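Local coordinates for 6-phosphogluconate dehydrogenase, NAD-binding (Mycolicibacterium smegmatis MC2 155, PDB 6SMT), which catalyses the S-enantioselective reduction of imines and binds NADPH, its probable hydride donor, at residues E206-P209 and H210-I214; A111-V114 and G115-G118; V260-G263 and L264-F268; Q146-F149 and D150-G154. One frame throughout, in Å; residues are numbered along the deposited sequence.

Interaction 1 (E206-P209 and H210-I214)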
loop_
_atom_site.group_PDB
_atom_site.type_symbol
_atom_site.label_atom_id
_atom_site.label_comp_id
_atom_site.label_asym_id
_atom_site.label_seq_id
_atom_site.Cartn_x
_atom_site.Cartn_y
_atom_site.Cartn_z
ATOM N N GLU B 206 -7.588 -11.535 -12.788
ATOM C CA GLU B 206 -8.225 -10.466 -13.594
ATOM C C GLU B 206 -7.971 -9.109 -12.911
ATOM O O GLU B 206 -7.766 -8.079 -13.639
ATOM C CB GLU B 206 -9.705 -10.710 -13.790
ATOM C CG GLU B 206 -10.313 -9.726 -14.744
ATOM C CD GLU B 206 -11.778 -9.994 -15.042
ATOM O OE1 GLU B 206 -12.463 -10.716 -14.291
ATOM O OE2 GLU B 206 -12.254 -9.295 -15.956
ATOM N N LEU B 207 -7.920 -9.067 -11.601
ATOM C CA LEU B 207 -7.632 -7.783 -10.917
ATOM C C LEU B 207 -6.187 -7.353 -11.042
ATOM O O LEU B 207 -5.909 -6.171 -11.081
ATOM C CB LEU B 207 -7.978 -7.933 -9.435
ATOM C CG LEU B 207 -8.032 -6.621 -8.662
ATOM C CD1 LEU B 207 -9.268 -5.796 -9.074
ATOM C CD2 LEU B 207 -8.043 -6.865 -7.188
ATOM N N MET B 208 -5.260 -8.327 -11.130
ATOM C CA MET B 208 -3.857 -7.986 -10.888
ATOM C C MET B 208 -3.286 -6.939 -11.823
ATOM O O MET B 208 -2.518 -6.094 -11.372
ATOM C CB MET B 208 -2.980 -9.253 -10.927
ATOM C CG MET B 208 -3.036 -10.011 -9.684
ATOM S SD MET B 208 -2.835 -8.997 -8.157
ATOM C CE MET B 208 -1.319 -8.334 -8.317
ATOM N N PRO B 209 -3.537 -6.899 -13.159
ATOM C CA PRO B 209 -2.966 -5.819 -13.965
ATOM C C PRO B 209 -3.335 -4.449 -13.430
ATOM O O PRO B 209 -2.544 -3.506 -13.432
ATOM C CB PRO B 209 -3.503 -6.147 -15.341
ATOM C CG PRO B 209 -3.807 -7.622 -15.351
ATOM C CD PRO B 209 -4.269 -7.916 -13.942
ATOM N N HIS B 210 -4.579 -4.370 -12.973
ATOM C CA HIS B 210 -5.066 -3.101 -12.421
ATOM C C HIS B 210 -4.504 -2.813 -11.035
ATOM O O HIS B 210 -4.192 -1.624 -10.769
ATOM C CB HIS B 210 -6.603 -3.086 -12.426
ATOM C CG HIS B 210 -7.157 -3.324 -13.773
ATOM N ND1 HIS B 210 -7.120 -2.339 -14.732
ATOM C CD2 HIS B 210 -7.659 -4.458 -14.292
ATOM C CE1 HIS B 210 -7.615 -2.917 -15.855
ATOM N NE2 HIS B 210 -7.998 -4.182 -15.629
ATOM N N ALA B 211 -4.315 -3.848 -10.215
ATOM C CA ALA B 211 -3.665 -3.643 -8.907
ATOM C C ALA B 211 -2.231 -3.159 -9.097
ATOM O O ALA B 211 -1.742 -2.332 -8.369
ATOM C CB ALA B 211 -3.763 -4.914 -8.114
ATOM N N HIS B 212 -1.503 -3.711 -10.070
ATOM C CA HIS B 212 -0.149 -3.181 -10.364
ATOM C C HIS B 212 -0.188 -1.726 -10.761
ATOM O O HIS B 212 0.703 -0.920 -10.474
ATOM C CB HIS B 212 0.510 -4.003 -11.468
ATOM C CG HIS B 212 0.849 -5.371 -11.015
ATOM N ND1 HIS B 212 1.562 -5.665 -9.827
ATOM C CD2 HIS B 212 0.628 -6.577 -11.618
ATOM C CE1 HIS B 212 1.720 -7.011 -9.740
ATOM N NE2 HIS B 212 1.182 -7.587 -10.837
ATOM N N GLY B 213 -1.265 -1.270 -11.474
ATOM C CA GLY B 213 -1.415 0.153 -11.776
ATOM C C GLY B 213 -1.577 1.033 -10.552
ATOM O O GLY B 213 -0.988 2.063 -10.482
ATOM N N ILE B 214 -2.315 0.517 -9.557
ATOM C CA ILE B 214 -2.446 1.251 -8.274
ATOM C C ILE B 214 -1.069 1.305 -7.614
ATOM O O ILE B 214 -0.696 2.375 -7.138
ATOM C CB ILE B 214 -3.484 0.587 -7.358
ATOM C CG1 ILE B 214 -4.891 0.728 -7.940
ATOM C CG2 ILE B 214 -3.385 1.133 -5.965
ATOM C CD1 ILE B 214 -5.409 2.102 -8.085
#

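Interaction 2 (A111-V114 and G115-G118). With FMT (formic acid), chain M.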
loop_
_atom_site.group_PDB
_atom_site.type_symbol
_atom_site.label_atom_id
_atom_site.label_comp_id
_atom_site.label_asym_id
_atom_site.label_seq_id
_atom_site.Cartn_x
_atom_site.Cartn_y
_atom_site.Cartn_z
ATOM N N ALA B 111 21.959 -4.733 22.407
ATOM C CA ALA B 111 23.280 -4.110 22.296
ATOM C C ALA B 111 24.010 -4.175 23.637
ATOM O O ALA B 111 25.169 -4.546 23.671
ATOM C CB ALA B 111 23.121 -2.701 21.824
ATOM N N LYS B 112 23.268 -3.912 24.712
ATOM C CA LYS B 112 23.915 -3.905 26.026
ATOM C C LYS B 112 24.194 -5.331 26.462
ATOM O O LYS B 112 25.301 -5.558 27.083
ATOM C CB LYS B 112 23.066 -3.172 27.049
ATOM C CG LYS B 112 23.036 -1.659 26.855
ATOM C CD LYS B 112 22.355 -0.887 27.946
ATOM C CE LYS B 112 22.233 0.600 27.661
ATOM N NZ LYS B 112 21.105 0.875 26.724
ATOM N N LEU B 113 23.357 -6.295 26.174
ATOM C CA LEU B 113 23.670 -7.713 26.484
ATOM C C LEU B 113 24.951 -8.150 25.809
ATOM O O LEU B 113 25.816 -8.813 26.418
ATOM C CB LEU B 113 22.524 -8.648 26.113
ATOM C CG LEU B 113 21.234 -8.429 26.896
ATOM C CD1 LEU B 113 20.128 -9.366 26.432
ATOM C CD2 LEU B 113 21.496 -8.598 28.401
ATOM N N VAL B 114 25.117 -7.791 24.543
ATOM C CA VAL B 114 26.366 -8.121 23.825
ATOM C C VAL B 114 27.549 -7.385 24.472
ATOM O O VAL B 114 28.671 -8.024 24.601
ATOM C CB VAL B 114 26.183 -7.852 22.318
ATOM C CG1 VAL B 114 27.504 -8.040 21.556
ATOM C CG2 VAL B 114 25.125 -8.791 21.774
ATOM N N GLY B 115 27.457 -6.103 24.721
ATOM C CA GLY B 115 28.589 -5.364 25.302
ATOM C C GLY B 115 28.950 -5.928 26.681
ATOM O O GLY B 115 30.158 -6.019 27.000
ATOM N N ASN B 116 28.012 -6.471 27.424
ATOM C CA ASN B 116 28.257 -7.010 28.794
ATOM C C ASN B 116 29.219 -8.177 28.721
ATOM O O ASN B 116 29.866 -8.475 29.780
ATOM C CB ASN B 116 26.949 -7.497 29.417
ATOM C CG ASN B 116 26.029 -6.421 29.889
ATOM O OD1 ASN B 116 26.418 -5.242 29.951
ATOM N ND2 ASN B 116 24.780 -6.848 30.159
ATOM N N VAL B 117 29.293 -8.920 27.613
ATOM C CA VAL B 117 30.171 -10.101 27.483
ATOM C C VAL B 117 31.320 -9.807 26.540
ATOM O O VAL B 117 31.995 -10.775 26.185
ATOM C CB VAL B 117 29.422 -11.367 27.102
ATOM C CG1 VAL B 117 28.350 -11.763 28.114
ATOM C CG2 VAL B 117 28.811 -11.170 25.699
ATOM N N GLY B 118 31.584 -8.538 26.275
ATOM C CA GLY B 118 32.762 -8.060 25.566
ATOM C C GLY B 118 32.663 -8.246 24.074
ATOM O O GLY B 118 33.645 -8.086 23.381
HETATM C C FMT M . 24.523 -10.310 29.827
HETATM O O1 FMT M . 23.990 -9.446 30.494
HETATM O O2 FMT M . 25.329 -10.135 28.807
#

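Interaction 3 (V260-G263 and L264-F268)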
loop_
_atom_site.group_PDB
_atom_site.type_symbol
_atom_site.label_atom_id
_atom_site.label_comp_id
_atom_site.label_asym_id
_atom_site.label_seq_id
_atom_site.Cartn_x
_atom_site.Cartn_y
_atom_site.Cartn_z
ATOM N N VAL B 260 -17.374 -9.499 3.920
ATOM C CA VAL B 260 -15.977 -9.318 4.383
ATOM C C VAL B 260 -15.895 -8.206 5.443
ATOM O O VAL B 260 -16.530 -7.150 5.259
ATOM C CB VAL B 260 -15.089 -8.947 3.182
ATOM C CG1 VAL B 260 -13.645 -8.893 3.555
ATOM C CG2 VAL B 260 -15.284 -9.924 2.004
ATOM N N ASP B 261 -15.204 -8.485 6.527
ATOM C CA ASP B 261 -14.998 -7.497 7.585
ATOM C C ASP B 261 -14.304 -6.246 7.002
ATOM O O ASP B 261 -13.435 -6.430 6.158
ATOM C CB ASP B 261 -14.146 -8.091 8.680
ATOM C CG ASP B 261 -13.959 -7.176 9.859
ATOM O OD1 ASP B 261 -14.968 -7.011 10.602
ATOM O OD2 ASP B 261 -12.922 -6.552 9.994
ATOM N N ALA B 262 -14.683 -5.069 7.423
ATOM C CA ALA B 262 -14.110 -3.812 6.884
ATOM C C ALA B 262 -13.333 -3.073 7.980
ATOM O O ALA B 262 -13.280 -1.876 7.957
ATOM C CB ALA B 262 -15.234 -2.976 6.343
ATOM N N GLY B 263 -12.698 -3.776 8.909
ATOM C CA GLY B 263 -11.984 -3.140 9.996
ATOM C C GLY B 263 -10.945 -2.091 9.588
ATOM O O GLY B 263 -10.850 -1.068 10.244
ATOM N N LEU B 264 -10.138 -2.365 8.539
ATOM C CA LEU B 264 -9.111 -1.386 8.211
ATOM C C LEU B 264 -9.764 -0.125 7.656
ATOM O O LEU B 264 -9.439 0.999 8.069
ATOM C CB LEU B 264 -8.030 -1.928 7.270
ATOM C CG LEU B 264 -6.854 -2.646 7.992
ATOM C CD1 LEU B 264 -7.317 -3.992 8.335
ATOM C CD2 LEU B 264 -5.592 -2.628 7.200
ATOM N N LEU B 265 -10.713 -0.262 6.735
ATOM C CA LEU B 265 -11.375 0.920 6.173
ATOM C C LEU B 265 -12.213 1.653 7.219
ATOM O O LEU B 265 -12.324 2.881 7.146
ATOM C CB LEU B 265 -12.284 0.542 4.993
ATOM C CG LEU B 265 -11.557 0.050 3.746
ATOM C CD1 LEU B 265 -12.507 -0.795 2.911
ATOM C CD2 LEU B 265 -10.997 1.210 3.005
ATOM N N GLU B 266 -12.804 0.912 8.177
ATOM C CA GLU B 266 -13.584 1.557 9.262
ATOM C C GLU B 266 -12.681 2.454 10.075
ATOM O O GLU B 266 -13.130 3.498 10.516
ATOM C CB GLU B 266 -14.315 0.485 10.075
ATOM C CG GLU B 266 -15.445 -0.157 9.325
ATOM C CD GLU B 266 -16.017 -1.421 9.944
ATOM O OE1 GLU B 266 -15.318 -2.083 10.744
ATOM O OE2 GLU B 266 -17.173 -1.757 9.578
ATOM N N ALA B 267 -11.467 1.995 10.403
ATOM C CA ALA B 267 -10.497 2.775 11.157
ATOM C C ALA B 267 -10.090 4.016 10.367
ATOM O O ALA B 267 -10.082 5.139 10.879
ATOM C CB ALA B 267 -9.290 1.960 11.565
ATOM N N PHE B 268 -9.872 3.840 9.051
ATOM C CA PHE B 268 -9.530 4.995 8.215
ATOM C C PHE B 268 -10.665 6.017 8.160
ATOM O O PHE B 268 -10.423 7.214 8.230
ATOM C CB PHE B 268 -9.137 4.486 6.811
ATOM C CG PHE B 268 -8.575 5.558 5.913
ATOM C CD1 PHE B 268 -7.380 6.209 6.192
ATOM C CD2 PHE B 268 -9.263 5.882 4.753
ATOM C CE1 PHE B 268 -6.893 7.192 5.349
ATOM C CE2 PHE B 268 -8.741 6.838 3.907
ATOM C CZ PHE B 268 -7.587 7.475 4.191
HETATM O O HOH W 1 -16.955 -4.627 9.127
HETATM O O HOH W 2 -15.157 -4.464 11.925
#

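Interaction 4 (Q146-F149 and D150-G154)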
loop_
_atom_site.group_PDB
_atom_site.type_symbol
_atom_site.label_atom_id
_atom_site.label_comp_id
_atom_site.label_asym_id
_atom_site.label_seq_id
_atom_site.Cartn_x
_atom_site.Cartn_y
_atom_site.Cartn_z
ATOM N N GLN B 146 29.574 3.637 13.703
ATOM C CA GLN B 146 29.890 3.777 12.266
ATOM C C GLN B 146 31.110 2.982 11.896
ATOM O O GLN B 146 31.092 2.249 10.900
ATOM C CB GLN B 146 30.033 5.221 11.814
ATOM C CG GLN B 146 30.045 5.327 10.295
ATOM C CD GLN B 146 30.038 6.772 9.821
ATOM O OE1 GLN B 146 30.153 7.707 10.640
ATOM N NE2 GLN B 146 29.953 6.949 8.510
ATOM N N ALA B 147 32.128 2.990 12.722
ATOM C CA ALA B 147 33.360 2.270 12.374
ATOM C C ALA B 147 33.129 0.790 12.338
ATOM O O ALA B 147 33.816 0.097 11.589
ATOM C CB ALA B 147 34.400 2.570 13.441
ATOM N N LEU B 148 32.219 0.286 13.167
ATOM C CA LEU B 148 31.945 -1.166 13.224
ATOM C C LEU B 148 31.172 -1.553 11.969
ATOM O O LEU B 148 31.458 -2.608 11.333
ATOM C CB LEU B 148 31.162 -1.440 14.505
ATOM C CG LEU B 148 30.769 -2.883 14.721
ATOM C CD1 LEU B 148 32.032 -3.692 14.887
ATOM C CD2 LEU B 148 29.901 -2.968 15.974
ATOM N N PHE B 149 30.200 -0.752 11.527
ATOM C CA PHE B 149 29.567 -0.970 10.233
ATOM C C PHE B 149 30.638 -0.995 9.118
ATOM O O PHE B 149 30.632 -1.858 8.289
ATOM C CB PHE B 149 28.513 0.097 9.999
ATOM C CG PHE B 149 27.954 0.062 8.614
ATOM C CD1 PHE B 149 26.987 -0.865 8.237
ATOM C CD2 PHE B 149 28.350 0.997 7.692
ATOM C CE1 PHE B 149 26.493 -0.896 6.942
ATOM C CE2 PHE B 149 27.846 1.012 6.429
ATOM C CZ PHE B 149 26.951 0.036 6.032
ATOM N N ASP B 150 31.523 -0.012 9.138
ATOM C CA ASP B 150 32.542 0.060 8.068
ATOM C C ASP B 150 33.441 -1.186 8.090
ATOM O O ASP B 150 33.825 -1.654 6.987
ATOM C CB ASP B 150 33.368 1.339 8.243
ATOM C CG ASP B 150 32.528 2.586 8.060
ATOM O OD1 ASP B 150 31.523 2.592 7.300
ATOM O OD2 ASP B 150 32.954 3.615 8.594
ATOM N N GLU B 151 33.781 -1.690 9.242
ATOM C CA GLU B 151 34.637 -2.894 9.446
ATOM C C GLU B 151 34.026 -4.085 8.722
ATOM O O GLU B 151 34.769 -4.921 8.153
ATOM C CB GLU B 151 34.867 -3.196 10.914
ATOM C CG GLU B 151 35.570 -4.510 11.209
ATOM C CD GLU B 151 35.877 -4.752 12.684
ATOM O OE1 GLU B 151 35.743 -3.785 13.503
ATOM O OE2 GLU B 151 36.250 -5.896 12.993
ATOM N N HIS B 152 32.685 -4.237 8.749
ATOM C CA HIS B 152 31.976 -5.456 8.287
ATOM C C HIS B 152 31.259 -5.238 6.953
ATOM O O HIS B 152 30.738 -6.179 6.434
ATOM C CB HIS B 152 30.976 -5.922 9.364
ATOM C CG HIS B 152 31.727 -6.352 10.567
ATOM N ND1 HIS B 152 32.558 -7.505 10.524
ATOM C CD2 HIS B 152 31.836 -5.841 11.824
ATOM C CE1 HIS B 152 33.164 -7.596 11.726
ATOM N NE2 HIS B 152 32.699 -6.627 12.529
ATOM N N ARG B 153 31.271 -4.042 6.403
ATOM C CA ARG B 153 30.473 -3.645 5.208
ATOM C C ARG B 153 30.896 -4.519 4.048
ATOM O O ARG B 153 30.015 -4.828 3.264
ATOM C CB ARG B 153 30.777 -2.157 4.895
ATOM C CG ARG B 153 29.964 -1.592 3.746
ATOM C CD ARG B 153 30.430 -0.223 3.300
ATOM N NE ARG B 153 29.259 0.589 2.976
ATOM C CZ ARG B 153 28.377 0.297 2.021
ATOM N NH1 ARG B 153 28.557 -0.736 1.231
ATOM N NH2 ARG B 153 27.308 1.062 1.834
ATOM N N GLY B 154 32.146 -4.943 3.941
ATOM C CA GLY B 154 32.621 -5.741 2.793
ATOM C C GLY B 154 31.989 -7.127 2.766
ATOM O O GLY B 154 31.581 -7.591 1.695
HETATM O O HOH W 3 29.798 4.641 6.847
#

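Interaction 1 (E206-P209 and H210-I214)
Met-208 lays its terminal methyl over one face of the His-212 imidazole, a CH-pi contact in which CE of Met-208 sits 3.9 Å from the ring centroid, offset toward the rim. The chain is bent at both chi2 (-47°) and chi3 (-61°), which brings CE forward along the helix to the residue one turn on, while SD passes 4.2 Å from Ala-211 CB. On the ring itself, ND1 of His-212 is hydrogen-bonded to Ser-219 OG of the second subunit, so the imidazole is held both by the methyl over its face and by a bond across the dimer interface. All of this belongs to the first turns of helix 204-231 in the C-terminal domain, where Pro-209 lacks an amide hydrogen and the helix kinks. Past the proline, Leu-207 O takes Ala-211 N at 2.9 Å and a weak second bond from His-210 N. His-212 N then reaches Met-208 O at 2.9 Å and nearly straight (172°), whereas Gly-213 N to Pro-209 O is longer at 3.2 Å. The His-210 ring, with CG likewise anti to its carbonyl carbon, lies back along the helix, CD2 3.7 Å from Glu-206 O and that oxygen near the ring plane at its edge. Phe-175 of the second subunit meets this imidazole with its plane steeply inclined, and Arg-171 of that subunit forms a salt bridge with Glu-206 OE1.

Interaction 2 (A111-V114 and G115-G118)
Asn-116 and Leu-113 share a formic acid molecule, probably left from the crystallisation liquor, at a Schellman motif that ends helix 104-116. The Asn-116 amide donates through ND2 to O1 of the formic acid, 2.7 Å away and close to straight at 161°. One methyl of Leu-113, CD2, lies 3.4 Å from that same O1, and the other formic acid oxygen, O2, is 2.8 Å from Leu-113 O. Val-117 touches the ligand with CG1 alone. Behind this first shell stands the last helical turn. Asn-116 N bonds to Lys-112 O at 2.9 Å and only weakly to Leu-113 O, and with CG anti to its carbonyl carbon (chi1 -75°) the amide is carried back beside Lys-112 O. Gly-118, at positive phi, reverses the chain, its N reaching Gly-115 O at 3.0 Å, while the next amide turns back to Val-114 O. Further out, Val-114 packs on Tyr-121 of strand 120-126, within the beta-alpha-beta unit of strands 95-98 and 120-126, and on Leu-84 of the neighbouring helix 77-87. Val-117 N also binds Val-114 O at 3.2 Å, approaching from well above the carbonyl plane, and Val-117 CG2 presses to 3.3 Å from that same oxygen.

Interaction 3 (V260-G263 and L264-F268)
Glu-266 folds back over the start of its own helix, bringing CG to 3.1 Å from Ala-262 O, and its carboxylate then meets that of Asp-261 through two waters. This is one of two deposited Glu-266 conformers, which leaves the bridge provisional. Its torsions explain the reach: CG sits beside the backbone N (chi1 -71°) and the chain beyond it is extended, so the carboxylate passes alongside the Ala-262 carbonyl to the turn before the helix. Water 1 accepts from Ala-262 N at 2.9 Å and lies 2.9 Å from Glu-266 OE2, with a weak, long link to Asp-261 OD1. Water 2 joins Asp-261 OD1 at 2.9 Å to Glu-266 OE1 at 2.7 Å. Ala-262 is the N-cap of helix 263-280, and its O receives Glu-266 N at 2.8 Å. Ala-262 has no side-chain acceptor; the one that meets the first-turn amide Gly-263 N is Asp-261 OD2, at 3.0 Å and from above the carboxylate plane, an Asx turn. Tyr-271 OH of the second subunit also bonds OD2, and Leu-264 packs on Ala-267 of that subunit, so this helix start lies at the dimer interface. With Asp-261 OD1 and Glu-266 OE1 4.9 Å apart, the two carboxylates probably repel somewhat. The waters between them, and the amide hydrogens of the helix N-terminus, would be expected to ease that strain.

Interaction 4 (Q146-F149 and D150-G154)
Asp-150 hydrogen-bonds through its N to Gln-146 O at 2.9 Å and sends its carboxylate back along the first turn of helix 146-156. A water there links the two side chains: it accepts from Gln-146 NE2 at 2.8 Å and donates to Asp-150 OD1 at 2.7 Å. The same OD1 lies 3.6 Å from Phe-149 CD2, the ring and carboxylate planes being 60° apart. Glu-151 follows, with N on Ala-147 O; its extended chain takes OE1 to a salt bridge with Arg-120, on strand 120-126. His-152 N is divided between two carbonyls, Leu-148 O at 3.3 Å and Phe-149 O at 3.2 Å, so the backbone here mixes alpha and 3-10 bonding. Its ring is met at the edge, in plane, by Leu-148 CD1, 3.7 Å from CD2 of His-152, while CG of Glu-151 lies over one face and NE2 bonds Thr-95 OG1. Last comes Arg-153, whose NE passes 3.8 Å from Phe-149 CE2, with the guanidinium turned 78° from the ring; the side chain bends at chi3 and NH1 forms a salt bridge with Asp-157. Phe-149 itself, CG anti to the backbone N (chi1 172°), carries its ring in among Trp-164 and Phe-142, which fixes the helix on the sheet in the beta-alpha-beta unit of strands 139-143 and 161-164. The polar ends therefore divide by side: Glu-151 and His-152 tie the helix to neighbouring strands, whereas the Asp-150 carboxylate lies beside Gln-146 O, an acceptor, and is probably eased by the water that Gln-146 NE2 also holds.

Along the chain the order is interaction 2, 4, 1, 3. The first two lie in the NADPH-binding domain, on helices 104-116 and 146-156, which join strands of the same mixed sheet; their centres are about 18 Å apart and their nearest atoms about 8 Å. Interactions 1 and 3 belong to the C-terminal domain, at or near the starts of helices 204-231 and 263-280, with centres about 21 Å apart, and both touch the second subunit. Helix 171-199 packs against both of these; centres of the two pairs are 41 to 48 Å apart. Thus one pair holds helices within the Rossmann-type domain, and the other lies where the two subunits meet.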